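Local coordinates for In2-1 family protein, glutathione transferase lambda3 (Populus trichocarpa, PDB 4PQI) that probably acts as a glutathione-dependent thiol transferase, a monomeric plant enzyme of the lambda class of glutathione transferases, at residues A[36-41]-A[65-70]; A[72-75]-A[81-84]. One frame throughout, in Å; residues are numbered along the deposited sequence.

Interaction 1 of 2, residues A[36-41]-A[65-70]. With GSH (glutathione), chain B.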
loop_
_atom_site.group_PDB
_atom_site.type_symbol
_atom_site.label_atom_id
_atom_site.label_comp_id
_atom_site.label_asym_id
_atom_site.label_seq_id
_atom_site.Cartn_x
_atom_site.Cartn_y
_atom_site.Cartn_z
ATOM N N TYR A 36 -13.407 -3.242 2.969
ATOM C CA TYR A 36 -13.193 -3.616 4.371
ATOM C C TYR A 36 -11.701 -3.484 4.632
ATOM O O TYR A 36 -10.884 -4.032 3.886
ATOM C CB TYR A 36 -13.674 -5.053 4.633
ATOM C CG TYR A 36 -15.170 -5.189 4.446
ATOM C CD1 TYR A 36 -16.045 -4.965 5.505
ATOM C CD2 TYR A 36 -15.709 -5.470 3.202
ATOM C CE1 TYR A 36 -17.429 -5.053 5.328
ATOM C CE2 TYR A 36 -17.087 -5.558 3.012
ATOM C CZ TYR A 36 -17.940 -5.346 4.079
ATOM O OH TYR A 36 -19.304 -5.433 3.890
ATOM N N THR A 37 -11.339 -2.732 5.668
ATOM C CA THR A 37 -9.964 -2.289 5.800
ATOM C C THR A 37 -9.591 -2.020 7.256
ATOM O O THR A 37 -10.420 -2.159 8.151
ATOM C CB THR A 37 -9.744 -1.028 4.943
ATOM O OG1 THR A 37 -8.360 -0.674 4.963
ATOM C CG2 THR A 37 -10.585 0.135 5.452
ATOM N N CYS A 38 -8.324 -1.675 7.472
ATOM C CA CYS A 38 -7.815 -1.215 8.759
ATOM C C CYS A 38 -6.853 -0.077 8.435
ATOM O O CYS A 38 -5.983 -0.221 7.574
ATOM C CB CYS A 38 -7.097 -2.346 9.525
ATOM S SG CYS A 38 -6.059 -1.796 10.952
ATOM N N TYR A 39 -7.013 1.058 9.106
ATOM C CA TYR A 39 -6.305 2.276 8.709
ATOM C C TYR A 39 -4.776 2.196 8.765
ATOM O O TYR A 39 -4.093 2.963 8.089
ATOM C CB TYR A 39 -6.768 3.471 9.539
ATOM C CG TYR A 39 -8.137 4.006 9.190
ATOM C CD1 TYR A 39 -8.496 4.278 7.875
ATOM C CD2 TYR A 39 -9.082 4.241 10.190
ATOM C CE1 TYR A 39 -9.765 4.776 7.566
ATOM C CE2 TYR A 39 -10.338 4.736 9.895
ATOM C CZ TYR A 39 -10.679 5.011 8.592
ATOM O OH TYR A 39 -11.944 5.513 8.329
ATOM N N THR A 40 -4.238 1.287 9.572
ATOM C CA THR A 40 -2.784 1.187 9.697
ATOM C C THR A 40 -2.215 -0.030 8.965
ATOM O O THR A 40 -1.020 -0.299 9.062
ATOM C CB THR A 40 -2.341 1.120 11.174
ATOM O OG1 THR A 40 -2.973 -0.002 11.805
ATOM C CG2 THR A 40 -2.715 2.412 11.922
ATOM N N CYS A 41 -3.065 -0.780 8.260
ATOM C CA CYS A 41 -2.591 -1.965 7.554
ATOM C C CYS A 41 -1.985 -1.538 6.218
ATOM O O CYS A 41 -2.669 -0.877 5.418
ATOM C CB CYS A 41 -3.732 -2.953 7.311
ATOM S SG CYS A 41 -3.351 -4.244 6.089
ATOM N N LEU A 65 -11.942 -1.450 10.373
ATOM C CA LEU A 65 -12.124 -2.369 11.484
ATOM C C LEU A 65 -10.978 -2.207 12.453
ATOM O O LEU A 65 -9.871 -1.842 12.061
ATOM C CB LEU A 65 -12.109 -3.821 10.970
ATOM C CG LEU A 65 -13.065 -4.149 9.826
ATOM C CD1 LEU A 65 -12.879 -5.594 9.325
ATOM C CD2 LEU A 65 -14.506 -3.893 10.288
ATOM N N ILE A 66 -11.231 -2.471 13.727
ATOM C CA ILE A 66 -10.143 -2.608 14.680
ATOM C C ILE A 66 -9.770 -4.083 14.668
ATOM O O ILE A 66 -10.502 -4.903 15.212
ATOM C CB ILE A 66 -10.577 -2.220 16.102
ATOM C CG1 ILE A 66 -11.121 -0.790 16.135
ATOM C CG2 ILE A 66 -9.414 -2.365 17.059
ATOM C CD1 ILE A 66 -11.745 -0.418 17.485
ATOM N N LEU A 67 -8.649 -4.430 14.042
ATOM C CA LEU A 67 -8.286 -5.847 13.883
ATOM C C LEU A 67 -8.037 -6.575 15.205
ATOM O O LEU A 67 -8.359 -7.755 15.328
ATOM C CB LEU A 67 -7.088 -6.015 12.945
ATOM C CG LEU A 67 -7.323 -5.682 11.465
ATOM C CD1 LEU A 67 -6.061 -5.942 10.660
ATOM C CD2 LEU A 67 -8.491 -6.469 10.904
ATOM N N GLN A 68 -7.481 -5.875 16.196
ATOM C CA GLN A 68 -7.264 -6.467 17.523
ATOM C C GLN A 68 -8.558 -6.769 18.288
ATOM O O GLN A 68 -8.540 -7.470 19.310
ATOM C CB GLN A 68 -6.347 -5.582 18.368
ATOM C CG GLN A 68 -4.883 -5.887 18.156
ATOM C CD GLN A 68 -4.610 -7.383 18.208
ATOM O OE1 GLN A 68 -4.880 -8.043 19.217
ATOM N NE2 GLN A 68 -4.094 -7.929 17.109
ATOM N N ASN A 69 -9.674 -6.248 17.786
ATOM C CA ASN A 69 -10.976 -6.402 18.442
ATOM C C ASN A 69 -12.074 -6.258 17.385
ATOM O O ASN A 69 -12.880 -5.325 17.417
ATOM C CB ASN A 69 -11.131 -5.341 19.541
ATOM C CG ASN A 69 -12.452 -5.445 20.282
ATOM O OD1 ASN A 69 -12.898 -6.536 20.631
ATOM N ND2 ASN A 69 -13.089 -4.304 20.511
ATOM N N ARG A 70 -12.085 -7.174 16.422
ATOM C CA ARG A 70 -12.898 -6.984 15.232
ATOM C C ARG A 70 -14.272 -7.618 15.383
ATOM O O ARG A 70 -14.429 -8.587 16.118
ATOM C CB ARG A 70 -12.166 -7.525 13.990
ATOM C CG ARG A 70 -12.266 -9.022 13.752
ATOM C CD ARG A 70 -11.240 -9.457 12.699
ATOM N NE ARG A 70 -9.877 -9.353 13.221
ATOM C CZ ARG A 70 -8.812 -9.966 12.706
ATOM N NH1 ARG A 70 -8.936 -10.746 11.647
ATOM N NH2 ARG A 70 -7.614 -9.814 13.271
HETATM N N1 GSH B . -1.636 -11.174 1.350
HETATM C CA1 GSH B . -2.670 -10.331 1.931
HETATM C C1 GSH B . -2.892 -9.116 1.065
HETATM O O11 GSH B . -4.028 -8.614 0.908
HETATM O O12 GSH B . -1.935 -8.595 0.464
HETATM C CB1 GSH B . -2.257 -9.941 3.349
HETATM C CG1 GSH B . -3.221 -8.958 4.004
HETATM C CD1 GSH B . -2.959 -8.955 5.496
HETATM O OE1 GSH B . -2.069 -9.884 6.052
HETATM N N2 GSH B . -3.564 -8.062 6.274
HETATM C CA2 GSH B . -3.316 -8.109 7.706
HETATM C C2 GSH B . -4.446 -8.783 8.432
HETATM O O2 GSH B . -5.764 -8.664 7.966
HETATM C CB2 GSH B . -3.125 -6.698 8.254
HETATM S SG2 GSH B . -1.428 -6.113 8.052
HETATM N N3 GSH B . -4.150 -9.469 9.524
HETATM C CA3 GSH B . -5.172 -9.751 10.514
HETATM C C3 GSH B . -5.314 -11.241 10.694
HETATM O O31 GSH B . -6.183 -11.710 11.471
HETATM O O32 GSH B . -4.561 -12.020 10.057
HETATM O O HOH W 1 -8.970 0.808 11.181
#
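T37 offers its carbonyl oxygen to the backbone N of L65, and this backbone hydrogen bond, 2.8 Å from L65 N to T37 O, joins the end of strand 33-37 to the chain leaving strand 60-64. Beside it the contact is apolar: C38 CB rests 3.9 Å from L67 CG. L65 lays its own CB and CG alongside the same T37 carbonyl oxygen. A water carries the pairing one residue further, donating to L65 O and accepting from Y39 N.

The next shell is glutathione. L67 turns its CD1 branch to the ligand, while CD2 sits centrally above one face of the R70 guanidinium, 3.9 Å from its plane. The guanidinium edge is gripped by two hydrogen bonds: NE and NH2 of R70 both donate to L67 O, NE (3.0 Å) meeting a lone pair within the plane of that carbonyl and NH2 coming from 40° above it. Because chi3 is bent (69°), the arginine folds back onto its own loop, and NH1 and NH2 together take glutathione O31, with NH1 to O31 at 2.9 Å. NH1 also hydrogen-bonds to N82 OD1, so the guanidinium is held against rotation by L67 O, the carboxylate and the asparagine.

C41 SG lies 3.3 Å from glutathione SG2, a close non-bonded approach, too long for a disulfide. The type I turn from C38 to C41, closed by C41 N to C38 O, brings C41 to the N-cap of helix 42-54, where its side chain caps a backbone N. This is the thioredoxin-like N-terminal domain of glutathione transferases, with a cysteine starting the helix after the leading strand, beside the glutathione site.

Interaction 2 of 2, residues A[72-75]-A[81-84]. With GSH (glutathione), chain B.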
loop_
_atom_site.group_PDB
_atom_site.type_symbol
_atom_site.label_atom_id
_atom_site.label_comp_id
_atom_site.label_asym_id
_atom_site.label_seq_id
_atom_site.Cartn_x
_atom_site.Cartn_y
_atom_site.Cartn_z
ATOM N N ALA A 72 -17.122 -10.045 14.918
ATOM C CA ALA A 72 -17.206 -11.435 14.516
ATOM C C ALA A 72 -17.914 -11.599 13.167
ATOM O O ALA A 72 -17.652 -12.569 12.450
ATOM C CB ALA A 72 -17.935 -12.257 15.607
ATOM N N TRP A 73 -18.812 -10.673 12.818
ATOM C CA TRP A 73 -19.522 -10.792 11.535
ATOM C C TRP A 73 -18.604 -10.712 10.312
ATOM O O TRP A 73 -18.981 -11.089 9.196
ATOM C CB TRP A 73 -20.681 -9.784 11.405
ATOM C CG TRP A 73 -20.383 -8.317 11.643
ATOM C CD1 TRP A 73 -20.817 -7.559 12.712
ATOM C CD2 TRP A 73 -19.639 -7.409 10.795
ATOM N NE1 TRP A 73 -20.367 -6.267 12.590
ATOM C CE2 TRP A 73 -19.645 -6.145 11.428
ATOM C CE3 TRP A 73 -18.957 -7.548 9.579
ATOM C CZ2 TRP A 73 -19.014 -5.031 10.884
ATOM C CZ3 TRP A 73 -18.314 -6.429 9.037
ATOM C CH2 TRP A 73 -18.354 -5.191 9.691
ATOM N N TYR A 74 -17.392 -10.220 10.508
ATOM C CA TYR A 74 -16.483 -10.104 9.371
ATOM C C TYR A 74 -15.992 -11.489 8.853
ATOM O O TYR A 74 -16.218 -11.827 7.685
ATOM C CB TYR A 74 -15.364 -9.083 9.652
ATOM C CG TYR A 74 -14.438 -8.884 8.479
ATOM C CD1 TYR A 74 -14.880 -8.237 7.330
ATOM C CD2 TYR A 74 -13.127 -9.337 8.520
ATOM C CE1 TYR A 74 -14.052 -8.065 6.234
ATOM C CE2 TYR A 74 -12.270 -9.161 7.427
ATOM C CZ TYR A 74 -12.745 -8.525 6.291
ATOM O OH TYR A 74 -11.934 -8.344 5.212
ATOM N N PRO A 75 -15.360 -12.311 9.718
ATOM C CA PRO A 75 -15.038 -13.649 9.211
ATOM C C PRO A 75 -16.274 -14.512 9.005
ATOM O O PRO A 75 -16.278 -15.321 8.077
ATOM C CB PRO A 75 -14.161 -14.253 10.320
ATOM C CG PRO A 75 -14.499 -13.491 11.520
ATOM C CD PRO A 75 -14.810 -12.098 11.071
ATOM N N PRO A 81 -11.489 -15.770 4.947
ATOM C CA PRO A 81 -10.050 -15.700 5.248
ATOM C C PRO A 81 -9.705 -14.766 6.421
ATOM O O PRO A 81 -8.619 -14.875 7.000
ATOM C CB PRO A 81 -9.450 -15.175 3.940
ATOM C CG PRO A 81 -10.402 -15.695 2.880
ATOM C CD PRO A 81 -11.759 -15.519 3.516
ATOM N N ASN A 82 -10.619 -13.853 6.747
ATOM C CA ASN A 82 -10.498 -13.007 7.937
ATOM C C ASN A 82 -9.225 -12.157 7.948
ATOM O O ASN A 82 -8.458 -12.163 8.928
ATOM C CB ASN A 82 -10.590 -13.838 9.223
ATOM C CG ASN A 82 -10.894 -12.977 10.446
ATOM O OD1 ASN A 82 -11.237 -11.807 10.311
ATOM N ND2 ASN A 82 -10.766 -13.558 11.640
ATOM N N LYS A 83 -9.003 -11.460 6.836
ATOM C CA LYS A 83 -7.930 -10.482 6.701
ATOM C C LYS A 83 -8.453 -9.295 5.915
ATOM O O LYS A 83 -9.447 -9.421 5.199
ATOM C CB LYS A 83 -6.738 -11.058 5.932
ATOM C CG LYS A 83 -6.018 -12.218 6.611
ATOM C CD LYS A 83 -4.785 -12.602 5.816
ATOM C CE LYS A 83 -4.202 -13.921 6.311
ATOM N NZ LYS A 83 -4.067 -13.932 7.791
ATOM N N VAL A 84 -7.763 -8.157 6.027
ATOM C CA VAL A 84 -8.049 -6.976 5.207
ATOM C C VAL A 84 -6.833 -6.715 4.300
ATOM O O VAL A 84 -5.708 -7.081 4.652
ATOM C CB VAL A 84 -8.419 -5.735 6.064
ATOM C CG1 VAL A 84 -9.780 -5.941 6.731
ATOM C CG2 VAL A 84 -7.346 -5.395 7.089
HETATM N N1 GSH B . -1.636 -11.174 1.350
HETATM C CA1 GSH B . -2.670 -10.331 1.931
HETATM C C1 GSH B . -2.892 -9.116 1.065
HETATM O O11 GSH B . -4.028 -8.614 0.908
HETATM O O12 GSH B . -1.935 -8.595 0.464
HETATM C CB1 GSH B . -2.257 -9.941 3.349
HETATM C CG1 GSH B . -3.221 -8.958 4.004
HETATM C CD1 GSH B . -2.959 -8.955 5.496
HETATM O OE1 GSH B . -2.069 -9.884 6.052
HETATM N N2 GSH B . -3.564 -8.062 6.274
HETATM C CA2 GSH B . -3.316 -8.109 7.706
HETATM C C2 GSH B . -4.446 -8.783 8.432
HETATM O O2 GSH B . -5.764 -8.664 7.966
HETATM C CB2 GSH B . -3.125 -6.698 8.254
HETATM S SG2 GSH B . -1.428 -6.113 8.052
HETATM N N3 GSH B . -4.150 -9.469 9.524
HETATM C CA3 GSH B . -5.172 -9.751 10.514
HETATM C C3 GSH B . -5.314 -11.241 10.694
HETATM O O31 GSH B . -6.183 -11.710 11.471
HETATM O O32 GSH B . -4.561 -12.020 10.057
#
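Y74 and N82 both place CG anti to the backbone N (chi1 -177° and -163°), which sends the tyrosine ring across from helix 73-78 to the loop 81-84 and brings the asparagine amide up against that helix. The phenol OH of Y74 reaches the carbonyl oxygen of K83 and donates a hydrogen bond to it, Y74 OH to K83 O being 2.7 Å. The acceptor meets the ring edge-on, level with the ring, although the hydroxyl itself stands well above the carbonyl plane. S86 OG is a further partner of the same hydroxyl.

Beside this bond, V84 CG1 touches Y74 OH at 3.6 Å, meeting the ring obliquely. N82 OD1 lies near the other end of the ring, by CD2, with the amide steeply inclined to it. P75 flanks the asparagine, its CB packed 3.5 Å from N82 CG. Since OD1 has R70 as its strongest polar partner, the amide held here in turn positions the arginine on the ligand.

With its carbonyl held from the helix side, the loop presents its other polar groups to glutathione. V84 N donates to glutathione O2 (2.8 Å, 160° at the hydrogen), and V84 O accepts from glutathione N2 at 2.9 Å, so the cysteinyl part of the ligand pairs with the backbone of V84 as a neighbouring strand would. K83 bends at its last torsion to bring NZ 3.0 Å from glutathione O32, probably a charge-assisted bond to the glycine carboxylate. P85 follows V84 directly, and a backbone pairing with glutathione just before the proline is consistent with the cis-proline loop of the thioredoxin fold, as in other glutathione transferases.

Both contacts are partly buried and border the glutathione site, their centres about 10 Å apart. Interaction 1 ties the end of strand 33-37 to the loop just after strand 60-64 by a backbone bond and apolar packing, whereas interaction 2 fixes a loop to the helix before it through a tyrosine hydroxyl and a proline packed on an asparagine amide. Their ligand chemistry differs: 65-70 contributes a guanidinium and 36-41 a cysteine sulfur, while 81-84 contributes chiefly main-chain polar groups and a lysine. The glycine carboxylate is shared, with R70 on O31 and K83 on O32. Y36 CB against Y74 CE1, 3.4 Å apart, joins the contacts away from the ligand, where strand 33-37 meets helix 73-78.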